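Local coordinates for protein ORC2 (Aeropyrum pernix, PDB 1W5T) that binds DNA and takes part in regulating DNA replication, as an ATP-binding AAA+ protein that also carries a winged-helix domain, at residues A[231-234]-A[235-238]; A[104-107]-A[108-111]. All coordinates share one frame; numbering follows the deposited sequence.

Two ways in which a chain holds itself over a short span, a helix and a turn, appear here in two parts of one protein. From the N terminus, the chain first reaches contact 2, residues 104-111 of helix 100-111 in the AAA domain, which leans on strands 87-93 and 139-145 of the parallel sheet. It then runs through strands 180-186 and 206-212 into the lid, where contact 1 forms the turn joining helix 217-231 to helix 239-249 and binds the N-terminal residues 7-15. Each contact closes only a few residues of chain. They follow in series, neither nesting nor crossing; the centres of contacts 1 and 2 are about 40 Å apart.

Contact 1: A[231-234]-A[235-238]; sequences GLRD and TVWE
Arg233 and Val236 are the ends of a type I beta turn, closed by a hydrogen bond from Val236 N to Arg233 O of 3.1 Å and 160° at the hydrogen. The donor stands well above the carbonyl plane. The tightly packed part gathers where the chain enters and leaves the turn. There Leu232 CD1 meets Val236 CG1 at 3.9 Å, the two side chains crossing at about a right angle, while Leu232 CB touches Trp237 CD1 at 4.0 Å. With chi1 of 67°, Trp237 sets its CG between its own backbone N and carbonyl carbon, which brings the indole back along the chain until CD1 lies 3.7 Å from Arg233 O, an oxygen near the ring plane at the edge. Leu232 is further enclosed by Phe9, Phe15 and helix 259-275, and the indole rests on helix 217-231. The solvent side is looser and polar. Asp234 and Thr235 form the exposed corner of the turn, and Asp234 points away from the segment that follows. Arg233, bent at chi3, brings its guanidinium obliquely alongside Val236 CG2, and its NH1 comes within 3.3 Å of Thr235 OG1 without a hydrogen bond. Its NH2 is bonded instead to Gly7 O, and Asp234 forms a salt bridge with Lys10. The N-terminal segment is thus held by both chemistries, apolar through Leu8, Phe9 and Phe15 and polar through Gly7 O and Lys10.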
# COMPACT_ATOMS: atom_id res chain seq x y z
N GLY A 231 -1.88 13.52 -20.28
CA GLY A 231 -1.55 14.65 -19.43
C GLY A 231 -0.62 15.64 -20.09
O GLY A 231 -0.64 16.81 -19.77
N LEU A 232 0.21 15.15 -21.01
CA LEU A 232 1.18 15.98 -21.69
C LEU A 232 0.71 16.27 -23.12
O LEU A 232 -0.02 15.49 -23.73
CB LEU A 232 2.55 15.29 -21.69
CG LEU A 232 3.19 14.95 -20.34
CD1 LEU A 232 4.67 14.61 -20.49
CD2 LEU A 232 2.98 16.08 -19.30
N ARG A 233 1.15 17.40 -23.66
CA ARG A 233 0.89 17.73 -25.06
C ARG A 233 1.73 16.80 -25.90
O ARG A 233 2.83 16.48 -25.51
CB ARG A 233 1.26 19.17 -25.32
CG ARG A 233 0.15 20.14 -25.03
CD ARG A 233 0.28 21.45 -25.85
NE ARG A 233 1.51 22.13 -25.53
CZ ARG A 233 2.54 22.41 -26.34
NH1 ARG A 233 2.56 22.14 -27.65
NH2 ARG A 233 3.58 23.01 -25.78
N ASP A 234 1.21 16.37 -27.04
CA ASP A 234 1.81 15.29 -27.82
C ASP A 234 3.20 15.53 -28.32
O ASP A 234 3.90 14.57 -28.66
CB ASP A 234 0.94 14.96 -29.03
CG ASP A 234 -0.48 14.61 -28.65
OD1 ASP A 234 -1.33 14.45 -29.58
OD2 ASP A 234 -0.81 14.49 -27.46
N THR A 235 3.60 16.80 -28.40
CA THR A 235 4.91 17.18 -28.97
C THR A 235 6.03 17.20 -27.91
O THR A 235 7.24 17.18 -28.21
CB THR A 235 4.80 18.55 -29.68
OG1 THR A 235 4.24 19.52 -28.79
CG2 THR A 235 3.77 18.47 -30.82
N VAL A 236 5.58 17.18 -26.66
CA VAL A 236 6.41 17.45 -25.52
C VAL A 236 7.35 16.30 -25.17
O VAL A 236 8.43 16.53 -24.62
CB VAL A 236 5.49 17.83 -24.36
CG1 VAL A 236 5.99 17.31 -23.01
CG2 VAL A 236 5.21 19.34 -24.37
N TRP A 237 6.97 15.08 -25.52
CA TRP A 237 7.69 13.91 -25.01
C TRP A 237 8.00 12.88 -26.06
O TRP A 237 7.37 12.82 -27.09
CB TRP A 237 6.89 13.23 -23.89
CG TRP A 237 5.61 12.61 -24.37
CD1 TRP A 237 4.40 13.25 -24.59
CD2 TRP A 237 5.40 11.23 -24.71
NE1 TRP A 237 3.47 12.34 -25.04
CE2 TRP A 237 4.04 11.09 -25.11
CE3 TRP A 237 6.20 10.10 -24.68
CZ2 TRP A 237 3.48 9.85 -25.50
CZ3 TRP A 237 5.62 8.85 -25.10
CH2 TRP A 237 4.28 8.76 -25.49
N GLU A 238 8.96 12.05 -25.74
CA GLU A 238 9.41 10.98 -26.57
C GLU A 238 9.52 9.74 -25.67
O GLU A 238 9.83 9.90 -24.49
CB GLU A 238 10.81 11.35 -26.97
CG GLU A 238 11.18 11.01 -28.35
CD GLU A 238 10.94 12.10 -29.33
OE1 GLU A 238 9.73 12.45 -29.53
OE2 GLU A 238 11.98 12.53 -29.93

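Contact 2: A[104-107]-A[108-111]; sequences LSLI and VRQT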
# COMPACT_ATOMS: atom_id res chain seq x y z
N LEU A 104 -17.90 4.90 10.14
CA LEU A 104 -19.29 4.87 9.74
C LEU A 104 -19.86 6.23 9.33
O LEU A 104 -20.60 6.34 8.34
CB LEU A 104 -20.15 4.25 10.82
CG LEU A 104 -19.99 2.75 10.98
CD1 LEU A 104 -21.04 2.35 11.97
CD2 LEU A 104 -20.13 1.96 9.71
N SER A 105 -19.52 7.27 10.06
CA SER A 105 -20.13 8.55 9.69
C SER A 105 -19.48 9.09 8.42
O SER A 105 -20.11 9.75 7.61
CB SER A 105 -20.09 9.54 10.86
OG SER A 105 -18.75 9.85 11.19
N LEU A 106 -18.21 8.75 8.22
CA LEU A 106 -17.58 9.02 6.94
C LEU A 106 -18.30 8.25 5.81
O LEU A 106 -18.62 8.82 4.78
CB LEU A 106 -16.07 8.73 6.98
CG LEU A 106 -15.24 9.75 7.77
CD1 LEU A 106 -13.80 9.26 7.94
CD2 LEU A 106 -15.28 11.20 7.20
N ILE A 107 -18.61 6.97 6.03
CA ILE A 107 -19.33 6.22 5.00
C ILE A 107 -20.72 6.85 4.65
O ILE A 107 -21.05 6.96 3.47
CB ILE A 107 -19.41 4.69 5.33
CG1 ILE A 107 -18.02 4.04 5.30
CG2 ILE A 107 -20.36 3.98 4.38
CD1 ILE A 107 -17.96 2.71 6.04
N VAL A 108 -21.52 7.25 5.66
CA VAL A 108 -22.80 7.95 5.38
C VAL A 108 -22.67 9.30 4.64
O VAL A 108 -23.44 9.54 3.71
CB VAL A 108 -23.84 8.08 6.60
CG1 VAL A 108 -23.48 7.25 7.80
CG2 VAL A 108 -24.12 9.54 6.98
N ARG A 109 -21.72 10.16 5.07
CA ARG A 109 -21.39 11.42 4.39
C ARG A 109 -21.30 11.12 2.87
O ARG A 109 -21.97 11.75 2.07
CB ARG A 109 -20.02 11.97 4.89
CG ARG A 109 -20.03 13.05 6.04
CD ARG A 109 -18.66 13.93 6.21
NE ARG A 109 -17.44 13.33 5.63
CZ ARG A 109 -16.55 13.82 4.74
NH1 ARG A 109 -15.54 13.05 4.39
NH2 ARG A 109 -16.64 15.03 4.19
N GLN A 110 -20.50 10.13 2.50
CA GLN A 110 -20.33 9.73 1.11
C GLN A 110 -21.55 9.20 0.34
O GLN A 110 -21.63 9.39 -0.86
CB GLN A 110 -19.17 8.75 0.99
CG GLN A 110 -17.84 9.49 1.01
CD GLN A 110 -16.68 8.57 1.01
OE1 GLN A 110 -16.09 8.31 2.05
NE2 GLN A 110 -16.34 8.09 -0.15
N THR A 111 -22.50 8.53 1.01
CA THR A 111 -23.69 8.04 0.32
C THR A 111 -24.56 9.23 0.01
O THR A 111 -25.38 9.19 -0.90
CB THR A 111 -24.51 7.07 1.21
OG1 THR A 111 -24.98 7.77 2.39
CG2 THR A 111 -23.66 5.90 1.74
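Leu106 and Arg109 lie side by side on helix 100-111, pointing the same way from positions three residues apart. Followed outward, the arginine begins with CB, 3.4 Å from Leu106 O and nearly as close to Ser105 O. CG stays beside that serine carbonyl, at 3.7 Å. A bend at chi3 (-21°) then swings the end of the chain back toward the leucine: NE and NH1 each approach Leu106 CD2 to 3.4 Å, with CZ a little farther off, and the methyl meets the guanidinium obliquely. The charged group therefore rests against a hydrocarbon branch on the outward side of the helix. Beneath it runs the regular i to i+4 bonding, from Val108 N to Leu104 O through Gln110 N to Leu106 O, with angles at the hydrogen of 167° or more. The last such bond, Thr111 N to Ile107 O, is longer at 3.3 Å and bent to 137°. Here the helix is ending, and Thr111 OG1 donates to Val108 O at 2.7 Å, in the carbonyl plane on a lone pair; Thr111 OG1 in turn accepts a hydrogen bond from Tyr113 N. On the inward side Ile107 meets Ala90, Val92 and Val142, Thr111 reaches Leu140, and Leu104 and Val108 touch Ile125, so the helix packs on a face of the parallel sheet, over its outermost strand 87-93 and the adjoining strand 139-145, with helix 122-136 alongside.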